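Local structure of dTDP-4-dehydrorhamnose reductase (Bacillus anthracis, 3SC6) at residues K68-E73 with A249-Y254; D77-I82 with G131-A136. The protein catalyses the NADPH-dependent reduction of dTDP-4-dehydro-L-rhamnose to dTDP-L-rhamnose, the last step of dTDP-rhamnose synthesis. One frame throughout, in Å; residues are numbered along the deposited sequence.

Contact 1 of 2, residues K68-E73 with A249-Y254; sequences KVDQAE and AARPKY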
ATOM      1  N   LYS A  68       8.929   0.584  -7.518  1.00 64.06           N
ATOM      2  CA  LYS A  68      10.236  -0.056  -7.689  1.00 66.28           C
ATOM      3  C   LYS A  68      11.229   0.675  -6.788  1.00 66.28           C
ATOM      4  O   LYS A  68      12.061   1.460  -7.250  1.00 67.07           O
ATOM      5  CB  LYS A  68      10.658  -0.027  -9.153  1.00 67.41           C
ATOM      6  CG  LYS A  68       9.664  -0.744 -10.056  1.00 69.13           C
ATOM      7  CD  LYS A  68      10.068  -0.716 -11.514  1.00 71.88           C
ATOM      8  CE  LYS A  68       9.032  -1.430 -12.365  1.00 73.61           C
ATOM      9  NZ  LYS A  68       9.396  -1.429 -13.807  1.00 78.03           N
ATOM     10  N   VAL A  69      11.107   0.397  -5.494  1.00 66.10           N
ATOM     11  CA  VAL A  69      11.937   0.992  -4.445  1.00 66.55           C
ATOM     12  C   VAL A  69      13.413   1.146  -4.805  1.00 68.97           C
ATOM     13  O   VAL A  69      13.945   2.253  -4.778  1.00 68.50           O
ATOM     14  CB  VAL A  69      11.825   0.181  -3.130  1.00 66.71           C
ATOM     15  CG1 VAL A  69      12.693   0.798  -2.052  1.00 66.71           C
ATOM     16  CG2 VAL A  69      10.381   0.118  -2.660  1.00 63.89           C
ATOM     17  N   ASP A  70      14.067   0.039  -5.139  1.00 72.18           N
ATOM     18  CA  ASP A  70      15.490   0.054  -5.498  1.00 75.42           C
ATOM     19  C   ASP A  70      15.830   0.852  -6.748  1.00 76.25           C
ATOM     20  O   ASP A  70      16.734   1.690  -6.728  1.00 76.87           O
ATOM     21  CB  ASP A  70      16.011  -1.375  -5.680  1.00 77.64           C
ATOM     22  CG  ASP A  70      15.959  -2.181  -4.406  1.00 79.67           C
ATOM     23  OD1 ASP A  70      16.143  -3.414  -4.470  1.00 84.91           O
ATOM     24  OD2 ASP A  70      15.718  -1.584  -3.340  1.00 79.95           O
ATOM     25  N   GLN A  71      15.111   0.594  -7.834  1.00 76.81           N
ATOM     26  CA  GLN A  71      15.368   1.293  -9.087  1.00 78.12           C
ATOM     27  C   GLN A  71      14.979   2.774  -9.001  1.00 76.42           C
ATOM     28  O   GLN A  71      15.413   3.587  -9.820  1.00 76.73           O
ATOM     29  CB  GLN A  71      14.657   0.578 -10.241  1.00 79.14           C
ATOM     30  CG  GLN A  71      14.935   1.159 -11.621  1.00 82.04           C
ATOM     31  CD  GLN A  71      14.249   0.381 -12.729  1.00 85.78           C
ATOM     32  OE1 GLN A  71      14.418   0.685 -13.910  1.00 88.62           O
ATOM     33  NE2 GLN A  71      13.479  -0.639 -12.353  1.00 86.15           N
ATOM     34  N   ALA A  72      14.172   3.118  -7.998  1.00 74.65           N
ATOM     35  CA  ALA A  72      13.732   4.495  -7.795  1.00 73.04           C
ATOM     36  C   ALA A  72      14.938   5.410  -7.588  1.00 73.66           C
ATOM     37  O   ALA A  72      14.913   6.576  -7.974  1.00 73.64           O
ATOM     38  CB  ALA A  72      12.801   4.577  -6.594  1.00 71.35           C
ATOM     39  N   GLU A  73      15.985   4.869  -6.968  1.00 74.62           N
ATOM     40  CA  GLU A  73      17.215   5.618  -6.700  1.00 75.71           C
ATOM     41  C   GLU A  73      17.940   5.996  -7.992  1.00 76.53           C
ATOM     42  O   GLU A  73      18.616   7.022  -8.058  1.00 76.59           O
ATOM     43  CB  GLU A  73      18.153   4.775  -5.824  1.00 77.34           C
ATOM     44  CG  GLU A  73      17.613   4.437  -4.434  1.00 77.23           C
ATOM     45  CD  GLU A  73      17.445   5.658  -3.547  1.00 78.29           C
ATOM     46  OE1 GLU A  73      18.033   6.714  -3.864  1.00 79.50           O
ATOM     47  OE2 GLU A  73      16.767   5.545  -2.503  1.00 77.64           O
ATOM     48  N   ALA A 249      18.696   0.563  -2.035  1.00 93.54           N
ATOM     49  CA  ALA A 249      17.857   1.574  -1.416  1.00 91.23           C
ATOM     50  C   ALA A 249      17.942   1.314   0.078  1.00 89.90           C
ATOM     51  O   ALA A 249      18.071   0.166   0.505  1.00 89.56           O
ATOM     52  CB  ALA A 249      16.431   1.459  -1.902  1.00 89.59           C
ATOM     53  N   ALA A 250      17.858   2.371   0.875  1.00 88.54           N
ATOM     54  CA  ALA A 250      17.946   2.233   2.323  1.00 87.68           C
ATOM     55  C   ALA A 250      16.622   2.040   3.062  1.00 84.91           C
ATOM     56  O   ALA A 250      15.884   2.999   3.266  1.00 84.78           O
ATOM     57  CB  ALA A 250      18.680   3.439   2.903  1.00 88.94           C
ATOM     58  N   ARG A 251      16.312   0.801   3.444  1.00 82.80           N
ATOM     59  CA  ARG A 251      15.082   0.528   4.191  1.00 80.52           C
ATOM     60  C   ARG A 251      15.260   0.894   5.654  1.00 80.38           C
ATOM     61  O   ARG A 251      16.384   0.999   6.143  1.00 81.60           O
ATOM     62  CB  ARG A 251      14.630  -0.941   4.120  1.00 79.83           C
ATOM     63  CG  ARG A 251      13.989  -1.416   2.835  1.00 78.72           C
ATOM     64  CD  ARG A 251      14.826  -1.341   1.614  1.00 79.55           C
ATOM     65  NE  ARG A 251      14.041  -1.844   0.492  1.00 78.48           N
ATOM     66  CZ  ARG A 251      14.480  -1.942  -0.753  1.00 79.54           C
ATOM     67  NH1 ARG A 251      15.723  -1.578  -1.054  1.00 82.00           N
ATOM     68  NH2 ARG A 251      13.676  -2.414  -1.696  1.00 78.71           N
ATOM     69  N   PRO A 252      14.141   1.099   6.358  1.00 78.55           N
ATOM     70  CA  PRO A 252      14.213   1.438   7.762  1.00 79.04           C
ATOM     71  C   PRO A 252      14.381   0.174   8.583  1.00 79.07           C
ATOM     72  O   PRO A 252      14.041  -0.909   8.114  1.00 77.51           O
ATOM     73  CB  PRO A 252      12.842   2.051   8.035  1.00 77.83           C
ATOM     74  CG  PRO A 252      11.942   1.387   7.082  1.00 75.55           C
ATOM     75  CD  PRO A 252      12.758   1.162   5.850  1.00 76.68           C
ATOM     76  N   LYS A 253      14.907   0.305   9.793  1.00 80.64           N
ATOM     77  CA  LYS A 253      15.093  -0.856  10.649  1.00 81.77           C
ATOM     78  C   LYS A 253      13.823  -1.126  11.463  1.00 80.74           C
ATOM     79  O   LYS A 253      13.686  -2.186  12.075  1.00 81.14           O
ATOM     80  CB  LYS A 253      16.323  -0.691  11.545  1.00 84.34           C
ATOM     81  CG  LYS A 253      17.621  -0.569  10.748  1.00 86.74           C
ATOM     82  CD  LYS A 253      18.851  -0.462  11.635  1.00 90.92           C
ATOM     83  CE  LYS A 253      20.122  -0.373  10.797  1.00 92.42           C
ATOM     84  NZ  LYS A 253      21.355  -0.296  11.630  1.00 95.51           N
ATOM     85  N   TYR A 254      12.899  -0.164  11.449  1.00 79.40           N
ATOM     86  CA  TYR A 254      11.629  -0.275  12.168  1.00 78.38           C
ATOM     87  C   TYR A 254      10.517   0.440  11.403  1.00 75.66           C
ATOM     88  O   TYR A 254      10.314   1.640  11.577  1.00 76.14           O
ATOM     89  CB  TYR A 254      11.720   0.337  13.569  1.00 80.30           C
ATOM     90  CG  TYR A 254      12.732  -0.296  14.493  1.00 84.02           C
ATOM     91  CD1 TYR A 254      14.029   0.200  14.577  1.00 88.04           C
ATOM     92  CD2 TYR A 254      12.387  -1.376  15.295  1.00 86.45           C
ATOM     93  CE1 TYR A 254      14.963  -0.371  15.432  1.00 91.15           C
ATOM     94  CE2 TYR A 254      13.313  -1.956  16.155  1.00 89.93           C
ATOM     95  CZ  TYR A 254      14.599  -1.448  16.217  1.00 91.87           C
ATOM     96  OH  TYR A 254      15.523  -2.015  17.065  1.00 94.56           O
TER

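Contact 2 of 2, residues D77-I82 with G131-A136; sequences DLAYVI and GASKYA. With NAP (NADP nicotinamide-adenine-dinucleotide phosphate), chain G.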
ATOM      1  N   ASP A  77      13.441  11.202 -11.619  1.00 65.75           N
ATOM      2  CA  ASP A  77      12.390  11.951 -12.310  1.00 63.92           C
ATOM      3  C   ASP A  77      11.177  11.069 -12.545  1.00 61.56           C
ATOM      4  O   ASP A  77      10.044  11.507 -12.372  1.00 60.01           O
ATOM      5  CB  ASP A  77      12.875  12.546 -13.639  1.00 65.42           C
ATOM      6  CG  ASP A  77      13.942  13.613 -13.455  1.00 66.81           C
ATOM      7  OD1 ASP A  77      14.297  13.922 -12.301  1.00 68.28           O
ATOM      8  OD2 ASP A  77      14.408  14.166 -14.472  1.00 68.27           O
ATOM      9  N   LEU A  78      11.424   9.817 -12.919  1.00 60.93           N
ATOM     10  CA  LEU A  78      10.348   8.866 -13.181  1.00 59.51           C
ATOM     11  C   LEU A  78       9.568   8.517 -11.907  1.00 56.83           C
ATOM     12  O   LEU A  78       8.388   8.201 -11.977  1.00 55.76           O
ATOM     13  CB  LEU A  78      10.911   7.600 -13.834  1.00 60.99           C
ATOM     14  CG  LEU A  78       9.910   6.512 -14.231  1.00 61.46           C
ATOM     15  CD1 LEU A  78       8.862   7.067 -15.188  1.00 60.67           C
ATOM     16  CD2 LEU A  78      10.635   5.332 -14.861  1.00 61.00           C
ATOM     17  N   ALA A  79      10.232   8.568 -10.755  1.00 55.64           N
ATOM     18  CA  ALA A  79       9.587   8.266  -9.477  1.00 53.17           C
ATOM     19  C   ALA A  79       8.614   9.391  -9.160  1.00 51.56           C
ATOM     20  O   ALA A  79       7.477   9.142  -8.738  1.00 51.15           O
ATOM     21  CB  ALA A  79      10.611   8.133  -8.380  1.00 53.48           C
ATOM     22  N   TYR A  80       9.075  10.627  -9.339  1.00 50.45           N
ATOM     23  CA  TYR A  80       8.241  11.802  -9.096  1.00 49.40           C
ATOM     24  C   TYR A  80       7.124  11.976 -10.111  1.00 48.54           C
ATOM     25  O   TYR A  80       5.975  12.195  -9.730  1.00 48.31           O
ATOM     26  CB  TYR A  80       9.070  13.095  -8.987  1.00 50.14           C
ATOM     27  CG  TYR A  80       9.779  13.266  -7.663  1.00 50.48           C
ATOM     28  CD1 TYR A  80       9.176  14.000  -6.649  1.00 49.67           C
ATOM     29  CD2 TYR A  80      11.013  12.689  -7.404  1.00 52.86           C
ATOM     30  CE1 TYR A  80       9.778  14.172  -5.426  1.00 50.27           C
ATOM     31  CE2 TYR A  80      11.632  12.859  -6.165  1.00 52.12           C
ATOM     32  CZ  TYR A  80      10.998  13.604  -5.183  1.00 51.48           C
ATOM     33  OH  TYR A  80      11.567  13.795  -3.948  1.00 54.02           O
ATOM     34  N   VAL A  81       7.447  11.886 -11.395  1.00 48.73           N
ATOM     35  CA  VAL A  81       6.431  12.044 -12.428  1.00 47.27           C
ATOM     36  C   VAL A  81       5.222  11.178 -12.115  1.00 45.79           C
ATOM     37  O   VAL A  81       4.097  11.657 -12.133  1.00 45.06           O
ATOM     38  CB  VAL A  81       6.969  11.703 -13.842  1.00 48.48           C
ATOM     39  CG1 VAL A  81       5.845  11.770 -14.872  1.00 47.54           C
ATOM     40  CG2 VAL A  81       8.096  12.640 -14.225  1.00 48.82           C
ATOM     41  N   ILE A  82       5.458   9.909 -11.806  1.00 45.64           N
ATOM     42  CA  ILE A  82       4.370   8.987 -11.495  1.00 45.15           C
ATOM     43  C   ILE A  82       3.733   9.220 -10.135  1.00 43.73           C
ATOM     44  O   ILE A  82       2.546   9.480 -10.053  1.00 43.20           O
ATOM     45  CB  ILE A  82       4.829   7.507 -11.534  1.00 46.03           C
ATOM     46  CG1 ILE A  82       5.351   7.126 -12.919  1.00 47.48           C
ATOM     47  CG2 ILE A  82       3.664   6.583 -11.167  1.00 45.65           C
ATOM     48  CD1 ILE A  82       4.325   7.261 -14.002  1.00 50.84           C
ATOM     49  N   GLY A 131       9.970   6.913  -0.972  1.00 50.08           N
ATOM     50  CA  GLY A 131       9.276   7.562   0.132  1.00 49.45           C
ATOM     51  C   GLY A 131       9.075   9.048  -0.091  1.00 48.97           C
ATOM     52  O   GLY A 131       8.009   9.588   0.214  1.00 48.32           O
ATOM     53  N   ALA A 132      10.098   9.705  -0.632  1.00 49.69           N
ATOM     54  CA  ALA A 132      10.050  11.141  -0.901  1.00 49.44           C
ATOM     55  C   ALA A 132       9.098  11.471  -2.031  1.00 48.59           C
ATOM     56  O   ALA A 132       8.427  12.497  -1.996  1.00 48.57           O
ATOM     57  CB  ALA A 132      11.436  11.661  -1.228  1.00 50.39           C
ATOM     58  N   SER A 133       9.047  10.604  -3.035  1.00 48.95           N
ATOM     59  CA  SER A 133       8.171  10.817  -4.179  1.00 48.64           C
ATOM     60  C   SER A 133       6.706  10.760  -3.763  1.00 47.47           C
ATOM     61  O   SER A 133       5.908  11.587  -4.206  1.00 46.90           O
ATOM     62  CB  SER A 133       8.440   9.786  -5.273  1.00 49.29           C
ATOM     63  OG  SER A 133       8.191   8.477  -4.800  1.00 50.39           O
ATOM     64  N   LYS A 134       6.332   9.794  -2.923  1.00 47.22           N
ATOM     65  CA  LYS A 134       4.935   9.733  -2.512  1.00 46.56           C
ATOM     66  C   LYS A 134       4.583  10.787  -1.471  1.00 46.06           C
ATOM     67  O   LYS A 134       3.429  11.190  -1.372  1.00 45.58           O
ATOM     68  CB  LYS A 134       4.449   8.334  -2.142  1.00 46.16           C
ATOM     69  CG  LYS A 134       4.585   7.371  -3.312  1.00 47.29           C
ATOM     70  CD  LYS A 134       3.788   6.102  -3.138  1.00 47.28           C
ATOM     71  CE  LYS A 134       2.290   6.444  -3.150  1.00 46.09           C
ATOM     72  NZ  LYS A 134       1.384   5.279  -3.041  1.00 48.19           N
ATOM     73  N   TYR A 135       5.557  11.240  -0.693  1.00 47.32           N
ATOM     74  CA  TYR A 135       5.267  12.278   0.286  1.00 47.64           C
ATOM     75  C   TYR A 135       4.896  13.521  -0.512  1.00 47.45           C
ATOM     76  O   TYR A 135       3.954  14.231  -0.162  1.00 47.38           O
ATOM     77  CB  TYR A 135       6.436  12.528   1.239  1.00 48.49           C
ATOM     78  CG  TYR A 135       6.217  13.722   2.141  1.00 49.99           C
ATOM     79  CD1 TYR A 135       5.312  13.669   3.192  1.00 50.68           C
ATOM     80  CD2 TYR A 135       6.972  14.882   1.984  1.00 49.83           C
ATOM     81  CE1 TYR A 135       5.113  14.764   4.020  1.00 51.05           C
ATOM     82  CE2 TYR A 135       6.793  15.974   2.816  1.00 50.59           C
ATOM     83  CZ  TYR A 135       5.862  15.909   3.835  1.00 52.75           C
ATOM     84  OH  TYR A 135       5.672  16.990   4.676  1.00 52.73           O
ATOM     85  N   ALA A 136       5.628  13.757  -1.605  1.00 47.69           N
ATOM     86  CA  ALA A 136       5.375  14.893  -2.476  1.00 47.85           C
ATOM     87  C   ALA A 136       3.980  14.692  -3.050  1.00 47.00           C
ATOM     88  O   ALA A 136       3.235  15.645  -3.265  1.00 46.50           O
ATOM     89  CB  ALA A 136       6.411  14.962  -3.592  1.00 48.77           C
TER
HETATM   90  PA  NAP G 285       1.857  -2.368  -7.896  1.00 60.45           P
HETATM   91  O1A NAP G 285       3.151  -1.911  -8.524  1.00 59.85           O
HETATM   92  O2A NAP G 285       1.370  -3.778  -8.150  1.00 58.79           O
HETATM   93  O5B NAP G 285       0.681  -1.353  -8.313  1.00 59.65           O
HETATM   94  C5B NAP G 285       0.943  -0.120  -8.978  1.00 59.18           C
HETATM   95  C4B NAP G 285       0.257  -0.139 -10.340  1.00 58.22           C
HETATM   96  O4B NAP G 285       0.303   1.170 -10.928  1.00 57.98           O
HETATM   97  C3B NAP G 285       0.937  -1.102 -11.312  1.00 57.50           C
HETATM   98  O3B NAP G 285       0.018  -2.069 -11.826  1.00 55.08           O
HETATM   99  C2B NAP G 285       1.442  -0.218 -12.429  1.00 57.55           C
HETATM  100  O2B NAP G 285       1.353  -0.856 -13.703  1.00 58.30           O
HETATM  101  C1B NAP G 285       0.537   1.003 -12.326  1.00 56.91           C
HETATM  102  N9A NAP G 285       1.107   2.190 -13.020  1.00 54.53           N
HETATM  103  C8A NAP G 285       2.404   2.455 -13.269  1.00 52.90           C
HETATM  104  N7A NAP G 285       2.485   3.621 -13.951  1.00 52.32           N
HETATM  105  C5A NAP G 285       1.230   4.073 -14.134  1.00 51.54           C
HETATM  106  C6A NAP G 285       0.647   5.265 -14.795  1.00 49.70           C
HETATM  107  N6A NAP G 285       1.444   6.188 -15.385  1.00 48.31           N
HETATM  108  N1A NAP G 285      -0.698   5.407 -14.785  1.00 49.94           N
HETATM  109  C2A NAP G 285      -1.484   4.485 -14.194  1.00 52.23           C
HETATM  110  N3A NAP G 285      -0.971   3.393 -13.591  1.00 52.47           N
HETATM  111  C4A NAP G 285       0.368   3.168 -13.551  1.00 52.90           C
HETATM  112  O3  NAP G 285       1.950  -2.125  -6.301  1.00 61.63           O
HETATM  113  PN  NAP G 285       0.655  -2.139  -5.328  1.00 61.32           P
HETATM  114  O1N NAP G 285       1.095  -2.680  -3.987  1.00 62.92           O
HETATM  115  O2N NAP G 285      -0.532  -2.736  -6.041  1.00 59.73           O
HETATM  116  O5D NAP G 285       0.347  -0.575  -5.143  1.00 65.90           O
HETATM  117  C5D NAP G 285      -0.604  -0.130  -4.174  1.00 67.98           C
HETATM  118  C4D NAP G 285      -0.125   1.156  -3.503  1.00 68.93           C
HETATM  119  O4D NAP G 285       0.383   0.869  -2.190  1.00 69.89           O
HETATM  120  C3D NAP G 285       0.993   1.852  -4.273  1.00 68.88           C
HETATM  121  O3D NAP G 285       0.635   3.211  -4.541  1.00 67.59           O
HETATM  122  C2D NAP G 285       2.205   1.793  -3.368  1.00 68.85           C
HETATM  123  O2D NAP G 285       2.947   3.010  -3.452  1.00 66.20           O
HETATM  124  C1D NAP G 285       1.622   1.560  -1.978  1.00 70.70           C
HETATM  125  N1N NAP G 285       2.502   0.786  -1.090  1.00 73.35           N
HETATM  126  C2N NAP G 285       2.877  -0.459  -1.429  1.00 75.20           C
HETATM  127  C3N NAP G 285       3.709  -1.207  -0.596  1.00 76.06           C
HETATM  128  C7N NAP G 285       4.113  -2.598  -1.007  1.00 76.52           C
HETATM  129  O7N NAP G 285       3.763  -3.017  -2.101  1.00 76.95           O
HETATM  130  N7N NAP G 285       4.838  -3.354  -0.184  1.00 77.08           N
HETATM  131  C4N NAP G 285       4.144  -0.649   0.602  1.00 75.71           C
HETATM  132  C5N NAP G 285       3.739   0.634   0.933  1.00 74.59           C
HETATM  133  C6N NAP G 285       2.909   1.335   0.065  1.00 74.04           C
HETATM  134  P2B NAP G 285       2.678  -1.404 -14.442  1.00 58.86           P
HETATM  135  O1X NAP G 285       2.116  -2.216 -15.583  1.00 60.87           O
HETATM  136  O2X NAP G 285       3.420  -0.161 -14.873  1.00 60.63           O
HETATM  137  O3X NAP G 285       3.391  -2.211 -13.386  1.00 57.85           O

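Contact 1 of 2, residues K68-E73 with A249-Y254
Ala249 and Arg251 bring the loop 249-254 against the short helical turn 69-72, where Val69 and Asp70 receive them; the backbones come closest at Asp70 and Ala249, with CA atoms 5.0 Å apart. The Ala249 methyl points into the turn, its CB 3.8 Å from Val69 CG1 and 4.1 Å from Glu73 CG, and the Asp70 carboxylate lies beside it. Arg251 adds the charged part. Its CG stands beside the backbone N, and the chain then bends at the second torsion (chi2 61°), which folds the guanidinium back along the loop to the carboxylate. There it forms a salt bridge with Asp70 through OD2, which sits at the guanidinium edge, near its plane. OD2 and Arg251 NH1 are modelled implausibly close, so the exact geometry is doubtful, and the hydrogen bond from Arg251 NH2 to OD2 is weak. As modelled, the two planes are 78° apart, not the coplanar two-pronged pairing, though the clash leaves this doubtful. Elsewhere on the rim, in plane, NH1 makes a weak hydrogen bond of 3.3 Å to Ala249 O, as uncertain as the position of NH1. Val69 CG1, anti to the backbone N (chi1 180°), lies over one face of the guanidinium, toward its rim, 3.4 Å from Arg251 NH2. Glu73 bends at its second torsion, and its OE2, still beside the Ala249 methyl, receives a weak hydrogen bond from Ile129 N. Beyond the contact, Lys253 shares a backbone bond with Ile185. The Val69 side chain is about 7 Å from NADP between nearest atoms; the contact thus joins a loop from the C-terminal part of the chain to the turn after a parallel strand of the NADP-binding Rossmann fold.

Contact 2 of 2, residues D77-I82 with G131-A136
In the Rossmann fold of this reductase, two helices flanking the central sheet, 76-97 and 129-144, pack through Ala79 and Tyr80 on one and Ala132, Ser133 and Ala136 on the other. The second helix carries Tyr130 and Lys134, spaced as in the YxxxK motif of the short-chain dehydrogenase/reductase family, and both bond to NADP. Over the segments 77-82 and 131-136 the helix axes come within 8.6 Å and run nearly parallel, crossing at -28°. Small residues permit this closeness: the CB atoms of Ala79 and Ser133 are 4.1 Å apart, and Ser133 CB also rests on Ala79 O. Next to them Tyr80 reaches over to the neighbouring helix. With its CG beside the backbone N (chi1 -77°), the ring is laid across the flank of that helix. Ser133 CA then sits over one ring face in a CH-pi contact, 4.1 Å from the ring centroid of Tyr80 and 17° off its normal. Ala136 CB meets the ring obliquely, 3.9 Å from Tyr80 CE1, while the phenol end goes the other way along the helix to Ala132. No hydrogen bond crosses between the segments, yet Ser133 OG is well supplied, bonding to Tyr130 O within its own helix and to Asn83 ND2 on the other. Cofactor contacts come from neighbouring residues of both helices. Ile82 CD1 lies 3.4 Å from NADP N6A of the adenine, and Lys134, leaving its helix away from Tyr80, bends at its third torsion toward the nicotinamide ribose. Though its position is less certain, Lys134 NZ spans the two ribose hydroxyls, bonded to NADP O3D at 2.7 Å and to NADP O2D at 2.8 Å.

Overall arrangement
The two contacts lie about 13 Å apart, centre to centre, each about 15 Å from the centre of the chain. Segments 68-73 and 77-82 nearly follow one another, on helix 69-72 and the start of helix 76-97, so this piece of chain serves both contacts. Contact 2 is nested in the loop that contact 1 closes: 131-136, the partner of 77-82, comes next along the chain, and 249-254 arrives much later. Contact 2 pairs neighbouring helices within the Rossmann core, whereas contact 1 reaches from that core to the C-terminal part. Both border the NADP site, contact 2 directly and contact 1 at one remove.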